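Local coordinates for protein Exo beta-1,2-glucooligosaccharide sophorohydrolase (non-reducing end) (Parabacteroides distasonis ATCC 8503, PDB 5Z06) that hydrolyses linear beta-1,2-glucan and beta-1,2-glucooligosaccharides of four or more units, releasing sophorose from their non-reducing end, at residues A[19-25]-A[36-42]; A[522-527]-A[558-563]; A[190-195]-A[257-263]. All blocks are in the same frame, centred on the assembly; numbering follows the deposited sequence.

Interaction 1. Residues A[19-25]-A[36-42]; sequences DYFYSQA and ARHHLPV
Ser23 OG is gripped twice: it accepts a nearly straight bond from Leu40 N (2.8 Å, N-H...O 165°) and donates a hydrogen bond to Tyr20 O, 2.6 Å from that carbonyl oxygen. The chi1 of 64° sets OG between the backbone N and carbonyl carbon of Ser23, turned in to the bend at 20-23 and within reach of the second segment. The hydroxyl braces the 20-23 bend and ties it to 36-42. The backbones also meet at a single bridge between Asp19 and Pro41, where Tyr20 N donates to Leu40 O at 3.0 Å.

The His39 ring is held at its edge and on both faces. Its ND1 donates a hydrogen bond to Ser23 O (2.9 Å), the acceptor lying slightly out of the ring plane, while Phe21 CA sits over one ring face in a CH-pi contact and Arg37 O lies over the opposite one. Residues 36-39 make a type I' turn, closed by paired backbone bonds between Ala36 and His39, that folds over the start of strand 23-28, an outermost strand of a five-stranded antiparallel sheet. At that strand Ala25 N reaches His38 O (2.8 Å) from above the carbonyl plane, and His38 ND1 returns a longer bond to Ala25 O, edge-on and in plane with both groups.

At the outer end Arg37 bends back so that NH2 meets Asp19 OD2, the nearer carboxylate oxygen, at 2.6 Å; carboxylate and guanidinium planes stand steeply, 71° apart. Asp19 OD1 is bonded to Asn657 ND2. On the inner side Leu40 CD2 packs against Ala25 CB, and Val42 CG2 lies 3.4 Å from Asp19 C; Val42 also touches Asn52, a ligand of the bound calcium.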
loop_
_atom_site.group_PDB
_atom_site.type_symbol
_atom_site.label_atom_id
_atom_site.label_comp_id
_atom_site.label_asym_id
_atom_site.label_seq_id
_atom_site.Cartn_x
_atom_site.Cartn_y
_atom_site.Cartn_z
ATOM N N ASP A 19 -8.216 -0.948 20.069
ATOM C CA ASP A 19 -7.567 0.309 20.342
ATOM C C ASP A 19 -6.992 0.910 19.065
ATOM O O ASP A 19 -6.855 0.229 18.062
ATOM C CB ASP A 19 -6.454 0.097 21.368
ATOM C CG ASP A 19 -5.421 -0.939 20.926
ATOM O OD1 ASP A 19 -4.562 -0.666 20.065
ATOM O OD2 ASP A 19 -5.445 -2.046 21.468
ATOM N N TYR A 20 -6.639 2.189 19.141
ATOM C CA TYR A 20 -6.330 2.974 17.973
ATOM C C TYR A 20 -4.870 3.397 18.002
ATOM O O TYR A 20 -4.420 4.148 18.880
ATOM C CB TYR A 20 -7.239 4.195 17.854
ATOM C CG TYR A 20 -7.027 4.899 16.534
ATOM C CD1 TYR A 20 -7.160 4.196 15.331
ATOM C CD2 TYR A 20 -6.637 6.240 16.472
ATOM C CE1 TYR A 20 -6.932 4.810 14.113
ATOM C CE2 TYR A 20 -6.430 6.858 15.242
ATOM C CZ TYR A 20 -6.573 6.122 14.067
ATOM O OH TYR A 20 -6.355 6.657 12.827
ATOM N N PHE A 21 -4.135 2.902 17.023
ATOM C CA PHE A 21 -2.723 3.038 17.027
ATOM C C PHE A 21 -2.350 4.499 17.095
ATOM O O PHE A 21 -1.516 4.871 17.890
ATOM C CB PHE A 21 -2.064 2.374 15.800
ATOM C CG PHE A 21 -0.610 2.641 15.755
ATOM C CD1 PHE A 21 0.259 1.844 16.453
ATOM C CD2 PHE A 21 -0.127 3.758 15.115
ATOM C CE1 PHE A 21 1.610 2.125 16.481
ATOM C CE2 PHE A 21 1.223 4.054 15.145
ATOM C CZ PHE A 21 2.095 3.231 15.821
ATOM N N TYR A 22 -3.008 5.314 16.287
ATOM C CA TYR A 22 -2.674 6.732 16.166
ATOM C C TYR A 22 -3.398 7.567 17.206
ATOM O O TYR A 22 -4.092 8.525 16.879
ATOM C CB TYR A 22 -3.045 7.218 14.781
ATOM C CG TYR A 22 -2.224 6.574 13.707
ATOM C CD1 TYR A 22 -0.918 6.975 13.476
ATOM C CD2 TYR A 22 -2.745 5.556 12.930
ATOM C CE1 TYR A 22 -0.156 6.386 12.479
ATOM C CE2 TYR A 22 -1.987 4.962 11.947
ATOM C CZ TYR A 22 -0.713 5.391 11.715
ATOM O OH TYR A 22 -0.014 4.779 10.725
ATOM N N SER A 23 -3.239 7.181 18.458
ATOM C CA SER A 23 -3.755 7.941 19.559
ATOM C C SER A 23 -2.858 7.717 20.741
ATOM O O SER A 23 -2.051 6.787 20.788
ATOM C CB SER A 23 -5.175 7.525 19.915
ATOM O OG SER A 23 -5.205 6.191 20.350
ATOM N N GLN A 24 -3.010 8.593 21.701
ATOM C CA GLN A 24 -2.295 8.476 22.935
ATOM C C GLN A 24 -3.332 8.733 24.014
ATOM O O GLN A 24 -4.280 9.492 23.814
ATOM C CB GLN A 24 -1.142 9.467 22.964
ATOM C CG GLN A 24 -0.234 9.349 24.180
ATOM C CD GLN A 24 0.907 10.372 24.183
ATOM O OE1 GLN A 24 0.955 11.294 23.350
ATOM N NE2 GLN A 24 1.829 10.212 25.132
ATOM N N ALA A 25 -3.176 8.058 25.136
ATOM C CA ALA A 25 -3.985 8.337 26.303
ATOM C C ALA A 25 -3.148 7.991 27.515
ATOM O O ALA A 25 -2.589 6.903 27.612
ATOM C CB ALA A 25 -5.285 7.566 26.271
ATOM N N ALA A 36 -5.495 1.283 26.140
ATOM C CA ALA A 36 -4.813 0.021 25.937
ATOM C C ALA A 36 -3.443 0.413 25.460
ATOM O O ALA A 36 -3.319 1.022 24.399
ATOM C CB ALA A 36 -5.531 -0.801 24.880
ATOM N N ARG A 37 -2.423 0.133 26.264
ATOM C CA ARG A 37 -1.027 0.486 25.939
ATOM C C ARG A 37 -0.908 1.941 25.523
ATOM O O ARG A 37 -0.193 2.279 24.599
ATOM C CB ARG A 37 -0.456 -0.417 24.844
ATOM C CG ARG A 37 -0.447 -1.895 25.167
ATOM C CD ARG A 37 -0.123 -2.687 23.903
ATOM N NE ARG A 37 -1.378 -3.018 23.227
ATOM C CZ ARG A 37 -1.846 -2.513 22.088
ATOM N NH1 ARG A 37 -1.166 -1.632 21.354
ATOM N NH2 ARG A 37 -3.033 -2.929 21.665
ATOM N N HIS A 38 -1.621 2.792 26.254
ATOM C CA HIS A 38 -1.627 4.225 26.052
ATOM C C HIS A 38 -2.201 4.653 24.728
ATOM O O HIS A 38 -1.852 5.713 24.228
ATOM C CB HIS A 38 -0.234 4.821 26.308
ATOM C CG HIS A 38 0.296 4.472 27.656
ATOM N ND1 HIS A 38 -0.302 4.920 28.819
ATOM C CD2 HIS A 38 1.313 3.670 28.039
ATOM C CE1 HIS A 38 0.361 4.448 29.861
ATOM N NE2 HIS A 38 1.343 3.682 29.416
ATOM N N HIS A 39 -3.119 3.846 24.199
ATOM C CA HIS A 39 -3.880 4.182 23.017
ATOM C C HIS A 39 -5.315 4.238 23.487
ATOM O O HIS A 39 -5.691 3.578 24.466
ATOM C CB HIS A 39 -3.757 3.125 21.927
ATOM C CG HIS A 39 -2.369 2.953 21.385
ATOM N ND1 HIS A 39 -1.690 3.956 20.728
ATOM C CD2 HIS A 39 -1.548 1.876 21.372
ATOM C CE1 HIS A 39 -0.500 3.513 20.361
ATOM N NE2 HIS A 39 -0.389 2.254 20.737
ATOM N N LEU A 40 -6.103 5.020 22.770
ATOM C CA LEU A 40 -7.504 5.152 23.025
ATOM C C LEU A 40 -8.202 3.891 22.625
ATOM O O LEU A 40 -7.798 3.270 21.649
ATOM C CB LEU A 40 -8.098 6.309 22.236
ATOM C CG LEU A 40 -7.797 7.664 22.832
ATOM C CD1 LEU A 40 -8.326 8.742 21.906
ATOM C CD2 LEU A 40 -8.436 7.799 24.209
ATOM N N PRO A 41 -9.249 3.503 23.371
ATOM C CA PRO A 41 -10.025 2.357 22.930
ATOM C C PRO A 41 -10.845 2.687 21.719
ATOM O O PRO A 41 -11.215 3.839 21.503
ATOM C CB PRO A 41 -10.923 2.038 24.131
ATOM C CG PRO A 41 -10.284 2.711 25.282
ATOM C CD PRO A 41 -9.655 3.944 24.708
ATOM N N VAL A 42 -11.120 1.675 20.926
ATOM C CA VAL A 42 -11.979 1.816 19.782
ATOM C C VAL A 42 -13.300 1.221 20.196
ATOM O O VAL A 42 -13.380 0.036 20.507
ATOM C CB VAL A 42 -11.428 1.056 18.576
ATOM C CG1 VAL A 42 -12.436 1.044 17.438
ATOM C CG2 VAL A 42 -10.144 1.713 18.112
#

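Interaction 2. Residues A[522-527]-A[558-563]; sequences ENLKVG and ENNQKM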
loop_
_atom_site.group_PDB
_atom_site.type_symbol
_atom_site.label_atom_id
_atom_site.label_comp_id
_atom_site.label_asym_id
_atom_site.label_seq_id
_atom_site.Cartn_x
_atom_site.Cartn_y
_atom_site.Cartn_z
ATOM N N GLU A 522 19.738 -23.520 5.874
ATOM C CA GLU A 522 19.837 -23.295 4.445
ATOM C C GLU A 522 21.119 -22.560 4.162
ATOM O O GLU A 522 21.304 -21.436 4.630
ATOM C CB GLU A 522 18.674 -22.455 3.940
ATOM C CG GLU A 522 17.330 -23.150 4.029
ATOM C CD GLU A 522 17.227 -24.358 3.139
ATOM O OE1 GLU A 522 17.955 -24.429 2.139
ATOM O OE2 GLU A 522 16.406 -25.246 3.434
ATOM N N ASN A 523 21.992 -23.199 3.385
ATOM C CA ASN A 523 23.188 -22.563 2.945
ATOM C C ASN A 523 22.928 -21.632 1.776
ATOM O O ASN A 523 22.587 -22.077 0.687
ATOM C CB ASN A 523 24.239 -23.545 2.525
ATOM C CG ASN A 523 25.531 -22.842 2.297
ATOM O OD1 ASN A 523 25.798 -22.382 1.197
ATOM N ND2 ASN A 523 26.263 -22.610 3.369
ATOM N N LEU A 524 23.166 -20.352 2.012
ATOM C CA LEU A 524 22.861 -19.318 1.065
ATOM C C LEU A 524 24.101 -19.031 0.240
ATOM O O LEU A 524 25.054 -18.455 0.753
ATOM C CB LEU A 524 22.422 -18.062 1.839
ATOM C CG LEU A 524 21.580 -17.055 1.096
ATOM C CD1 LEU A 524 20.306 -17.705 0.555
ATOM C CD2 LEU A 524 21.250 -15.889 2.020
ATOM N N LYS A 525 24.104 -19.441 -1.028
ATOM C CA LYS A 525 25.259 -19.178 -1.892
ATOM C C LYS A 525 25.461 -17.698 -2.184
ATOM O O LYS A 525 26.579 -17.198 -2.216
ATOM C CB LYS A 525 25.144 -19.956 -3.191
ATOM C CG LYS A 525 25.364 -21.456 -3.022
ATOM C CD LYS A 525 25.031 -22.180 -4.320
ATOM C CE LYS A 525 25.383 -23.653 -4.285
ATOM N NZ LYS A 525 24.164 -24.495 -4.166
ATOM N N VAL A 526 24.372 -16.983 -2.384
ATOM C CA VAL A 526 24.440 -15.579 -2.722
ATOM C C VAL A 526 23.475 -14.825 -1.834
ATOM O O VAL A 526 22.408 -15.326 -1.467
ATOM C CB VAL A 526 24.055 -15.396 -4.187
ATOM C CG1 VAL A 526 23.752 -13.933 -4.520
ATOM C CG2 VAL A 526 25.156 -15.940 -5.085
ATOM N N GLY A 527 23.829 -13.600 -1.525
ATOM C CA GLY A 527 22.902 -12.711 -0.881
ATOM C C GLY A 527 23.527 -11.979 0.269
ATOM O O GLY A 527 24.306 -12.548 1.043
ATOM N N GLU A 558 16.833 -21.723 -6.866
ATOM C CA GLU A 558 17.379 -22.421 -5.711
ATOM C C GLU A 558 17.731 -21.451 -4.600
ATOM O O GLU A 558 17.372 -21.661 -3.442
ATOM C CB GLU A 558 18.635 -23.202 -6.106
ATOM C CG GLU A 558 19.350 -23.920 -4.964
ATOM C CD GLU A 558 20.799 -24.192 -5.299
ATOM O OE1 GLU A 558 21.074 -25.247 -5.902
ATOM O OE2 GLU A 558 21.670 -23.335 -4.972
ATOM N N ASN A 559 18.438 -20.395 -4.964
ATOM C CA ASN A 559 18.924 -19.434 -3.988
ATOM C C ASN A 559 17.803 -18.537 -3.430
ATOM O O ASN A 559 17.740 -18.294 -2.226
ATOM C CB ASN A 559 20.016 -18.562 -4.593
ATOM C CG ASN A 559 20.918 -17.968 -3.527
ATOM O OD1 ASN A 559 21.641 -18.695 -2.837
ATOM N ND2 ASN A 559 20.856 -16.657 -3.359
ATOM N N ASN A 560 16.944 -18.039 -4.322
ATOM C CA ASN A 560 15.781 -17.246 -3.936
ATOM C C ASN A 560 14.892 -18.057 -3.003
ATOM O O ASN A 560 14.448 -17.560 -1.974
ATOM C CB ASN A 560 14.961 -16.815 -5.163
ATOM C CG ASN A 560 15.656 -15.764 -5.995
ATOM O OD1 ASN A 560 16.769 -15.326 -5.681
ATOM N ND2 ASN A 560 15.011 -15.368 -7.083
ATOM N N GLN A 561 14.652 -19.311 -3.365
ATOM C CA GLN A 561 13.794 -20.171 -2.559
ATOM C C GLN A 561 14.347 -20.315 -1.149
ATOM O O GLN A 561 13.589 -20.307 -0.186
ATOM C CB GLN A 561 13.627 -21.529 -3.215
ATOM C CG GLN A 561 12.775 -22.526 -2.445
ATOM C CD GLN A 561 12.770 -23.870 -3.114
ATOM O OE1 GLN A 561 13.831 -24.453 -3.338
ATOM N NE2 GLN A 561 11.590 -24.370 -3.443
ATOM N N LYS A 562 15.663 -20.438 -1.044
ATOM C CA LYS A 562 16.312 -20.443 0.246
ATOM C C LYS A 562 16.024 -19.194 1.041
ATOM O O LYS A 562 15.781 -19.288 2.247
ATOM C CB LYS A 562 17.818 -20.600 0.102
ATOM C CG LYS A 562 18.213 -22.034 -0.119
ATOM C CD LYS A 562 19.677 -22.111 -0.440
ATOM C CE LYS A 562 20.086 -23.517 -0.792
ATOM N NZ LYS A 562 21.516 -23.461 -1.168
ATOM N N MET A 563 16.070 -18.037 0.381
ATOM C CA MET A 563 15.710 -16.801 1.051
ATOM C C MET A 563 14.275 -16.835 1.606
ATOM O O MET A 563 14.038 -16.444 2.742
ATOM C CB MET A 563 15.934 -15.611 0.145
ATOM C CG MET A 563 17.410 -15.409 -0.154
ATOM S SD MET A 563 17.669 -14.040 -1.289
ATOM C CE MET A 563 19.453 -13.995 -1.337
#
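Two lysine ammonium groups come together here, Lys525 NZ and Lys562 NZ only 4.1 Å apart, with the carboxylate of Glu558 beside them. Glu558 OE2 takes a salt bridge from Lys525 NZ at 2.9 Å, met on the syn side but out of the carboxylate plane, and makes a long ion pair with Lys562. The shared negative charge would probably offset part of the repulsion. The closer partner of Lys562 NZ is a backbone oxygen: the side chain is extended beyond CG and delivers NZ to Asn523 O (2.6 Å), nearly in line with that carbonyl. On the way, its CG passes Glu522 OE1 at 3.3 Å, while OE2 of the same glutamate is salt-bridged to Lys565.

The segments are a loop running on from strand 522-523, half of a small two-stranded hairpin, and helix 556-573; both belong to the glucoamylase-like region, whose clan is that of the six-hairpin glycosidases. Helix and loop are clasped by Asn559, whose chi1 of -157° swings the amide out to Val526. Its ND2 donates to Val526 O at 2.8 Å, almost perfectly straight (176°) and in the amide plane, and OD1 accepts from Val526 N at 3.3 Å, so one amide serves both backbone polar atoms of Val526. With an alanine here the amide is gone, and Val526 N and O would probably be left without these partners and the loop less firmly held to the helix.

Leu524 CD1 meets Met563 CG at 3.8 Å, and Met563 CE lies against Gly527 CA, where a side chain would clash with that methyl and where the backbone angles themselves call for glycine.

Interaction 3. Residues A[190-195]-A[257-263]; sequences LNAPVL and YKVTAVD
Val259 meets the first segment with both its methyls: CG1 touches Pro193 CG at 3.6 Å and CG2 touches Leu195 CD1 at 3.8 Å. With CG anti to the backbone N (chi1 -166°), Leu195 drops its other methyl, CD2, onto Tyr257 O at 3.4 Å. Further along, Ala261 CB fits under Asn191 O (3.5 Å) and faces Leu190 CD1, while Leu190 CD2 rests on Ala261 O. Leu190 CD1 also reaches Asp263 CB.

No hydrogen bond joins the two segments, which run 157° apart in direction; apolar side chains, several resting on backbone carbonyl oxygens, make the contact. Bonds from the loop between strands 254-262 and 275-278 hold the first segment in place: Asn270 OD1 takes Ala192 N, and Gln273 NE2 is hydrogen-bonded to Leu195 O. Tyr257 OH is bonded to Asp246.

The 3+4 strand order is consistent with a fibronectin type III-like sandwich, in which strand 194-200 edges a three-stranded antiparallel sheet with 204-210 and 243-247, and strand 254-262 lies inside the facing four-stranded one, between 219-225 and 275-278. Pro193 leans on Trp209, and Val259 on Ile207, both of strand 204-210.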
loop_
_atom_site.group_PDB
_atom_site.type_symbol
_atom_site.label_atom_id
_atom_site.label_comp_id
_atom_site.label_asym_id
_atom_site.label_seq_id
_atom_site.Cartn_x
_atom_site.Cartn_y
_atom_site.Cartn_z
ATOM N N LEU A 190 -27.681 14.708 -5.480
ATOM C CA LEU A 190 -27.081 13.643 -4.682
ATOM C C LEU A 190 -27.749 12.313 -5.020
ATOM O O LEU A 190 -28.748 11.915 -4.429
ATOM C CB LEU A 190 -27.204 13.976 -3.196
ATOM C CG LEU A 190 -26.402 13.116 -2.211
ATOM C CD1 LEU A 190 -24.900 13.284 -2.379
ATOM C CD2 LEU A 190 -26.801 13.445 -0.781
ATOM N N ASN A 191 -27.164 11.625 -5.984
ATOM C CA ASN A 191 -27.735 10.416 -6.544
ATOM C C ASN A 191 -27.090 9.199 -5.928
ATOM O O ASN A 191 -25.920 9.228 -5.535
ATOM C CB ASN A 191 -27.531 10.401 -8.058
ATOM C CG ASN A 191 -27.988 11.694 -8.704
ATOM O OD1 ASN A 191 -27.244 12.345 -9.439
ATOM N ND2 ASN A 191 -29.195 12.112 -8.363
ATOM N N ALA A 192 -27.877 8.135 -5.831
ATOM C CA ALA A 192 -27.372 6.837 -5.463
ATOM C C ALA A 192 -26.353 6.408 -6.508
ATOM O O ALA A 192 -26.565 6.625 -7.715
ATOM C CB ALA A 192 -28.504 5.821 -5.413
ATOM N N PRO A 193 -25.239 5.810 -6.060
ATOM C CA PRO A 193 -24.424 5.139 -7.042
ATOM C C PRO A 193 -25.177 3.938 -7.599
ATOM O O PRO A 193 -26.042 3.375 -6.917
ATOM C CB PRO A 193 -23.207 4.691 -6.233
ATOM C CG PRO A 193 -23.707 4.549 -4.847
ATOM C CD PRO A 193 -24.723 5.630 -4.692
ATOM N N VAL A 194 -24.858 3.569 -8.831
ATOM C CA VAL A 194 -25.314 2.301 -9.379
ATOM C C VAL A 194 -24.504 1.203 -8.691
ATOM O O VAL A 194 -23.315 1.091 -8.942
ATOM C CB VAL A 194 -25.131 2.222 -10.913
ATOM C CG1 VAL A 194 -25.537 0.846 -11.446
ATOM C CG2 VAL A 194 -25.953 3.311 -11.606
ATOM N N LEU A 195 -25.146 0.436 -7.809
ATOM C CA LEU A 195 -24.551 -0.754 -7.193
ATOM C C LEU A 195 -24.658 -1.939 -8.143
ATOM O O LEU A 195 -25.759 -2.395 -8.480
ATOM C CB LEU A 195 -25.244 -1.053 -5.872
ATOM C CG LEU A 195 -24.622 -2.033 -4.880
ATOM C CD1 LEU A 195 -23.189 -1.654 -4.558
ATOM C CD2 LEU A 195 -25.464 -2.034 -3.613
ATOM N N TYR A 257 -26.984 -5.749 0.430
ATOM C CA TYR A 257 -26.273 -4.487 0.513
ATOM C C TYR A 257 -26.935 -3.387 -0.303
ATOM O O TYR A 257 -27.481 -3.612 -1.380
ATOM C CB TYR A 257 -24.826 -4.651 0.062
ATOM C CG TYR A 257 -24.047 -5.584 0.928
ATOM C CD1 TYR A 257 -23.371 -5.123 2.045
ATOM C CD2 TYR A 257 -23.975 -6.937 0.625
ATOM C CE1 TYR A 257 -22.644 -5.997 2.854
ATOM C CE2 TYR A 257 -23.267 -7.820 1.430
ATOM C CZ TYR A 257 -22.596 -7.344 2.531
ATOM O OH TYR A 257 -21.875 -8.199 3.301
ATOM N N LYS A 258 -26.807 -2.184 0.230
ATOM C CA LYS A 258 -27.453 -1.012 -0.273
ATOM C C LYS A 258 -26.456 0.089 -0.002
ATOM O O LYS A 258 -25.886 0.163 1.095
ATOM C CB LYS A 258 -28.707 -0.780 0.552
ATOM C CG LYS A 258 -29.919 -0.280 -0.185
ATOM C CD LYS A 258 -31.174 -0.499 0.664
ATOM C CE LYS A 258 -31.008 0.090 2.066
ATOM N NZ LYS A 258 -32.301 0.265 2.773
ATOM N N VAL A 259 -26.246 0.953 -0.981
ATOM C CA VAL A 259 -25.274 2.015 -0.822
ATOM C C VAL A 259 -25.931 3.357 -1.106
ATOM O O VAL A 259 -26.684 3.501 -2.070
ATOM C CB VAL A 259 -24.086 1.772 -1.757
ATOM C CG1 VAL A 259 -23.072 2.910 -1.667
ATOM C CG2 VAL A 259 -23.440 0.437 -1.417
ATOM N N THR A 260 -25.624 4.339 -0.269
ATOM C CA THR A 260 -26.047 5.721 -0.507
ATOM C C THR A 260 -24.809 6.595 -0.660
ATOM O O THR A 260 -23.730 6.202 -0.239
ATOM C CB THR A 260 -26.897 6.261 0.669
ATOM O OG1 THR A 260 -26.108 6.307 1.854
ATOM C CG2 THR A 260 -28.120 5.385 0.932
ATOM N N ALA A 261 -24.986 7.766 -1.281
ATOM C CA ALA A 261 -23.972 8.828 -1.317
ATOM C C ALA A 261 -24.318 9.903 -0.298
ATOM O O ALA A 261 -25.467 10.319 -0.188
ATOM C CB ALA A 261 -23.879 9.437 -2.702
ATOM N N VAL A 262 -23.313 10.354 0.440
ATOM C CA VAL A 262 -23.477 11.339 1.495
ATOM C C VAL A 262 -22.630 12.543 1.112
ATOM O O VAL A 262 -21.460 12.383 0.782
ATOM C CB VAL A 262 -23.022 10.773 2.846
ATOM C CG1 VAL A 262 -23.171 11.791 3.971
ATOM C CG2 VAL A 262 -23.807 9.512 3.168
ATOM N N ASP A 263 -23.226 13.739 1.133
ATOM C CA ASP A 263 -22.490 14.971 0.837
ATOM C C ASP A 263 -21.885 15.519 2.115
ATOM O O ASP A 263 -22.130 14.983 3.202
ATOM C CB ASP A 263 -23.376 16.004 0.103
ATOM C CG ASP A 263 -24.494 16.605 0.973
ATOM O OD1 ASP A 263 -24.383 16.665 2.211
ATOM O OD2 ASP A 263 -25.502 17.036 0.377
#

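The three contacts lie in separate parts of one chain and none touches another; interactions 2 and 3 are furthest apart, their centres about 52 Å from each other on opposite sides of the chain's centre. Interaction 3 is mostly buried, has no hydrogen bond across its segments and rests on van der Waals packing, as expected where two sheets face each other. Interactions 1 and 2 are partly buried and rest on polar bonds. In interaction 1 a turn is sewn to the edge of a sheet by hydroxyl, imidazole and backbone groups, with one salt bridge at its outer end; in interaction 2 a loop is held on a helix by an amide and a charge cluster, the only one of the three to involve a helix.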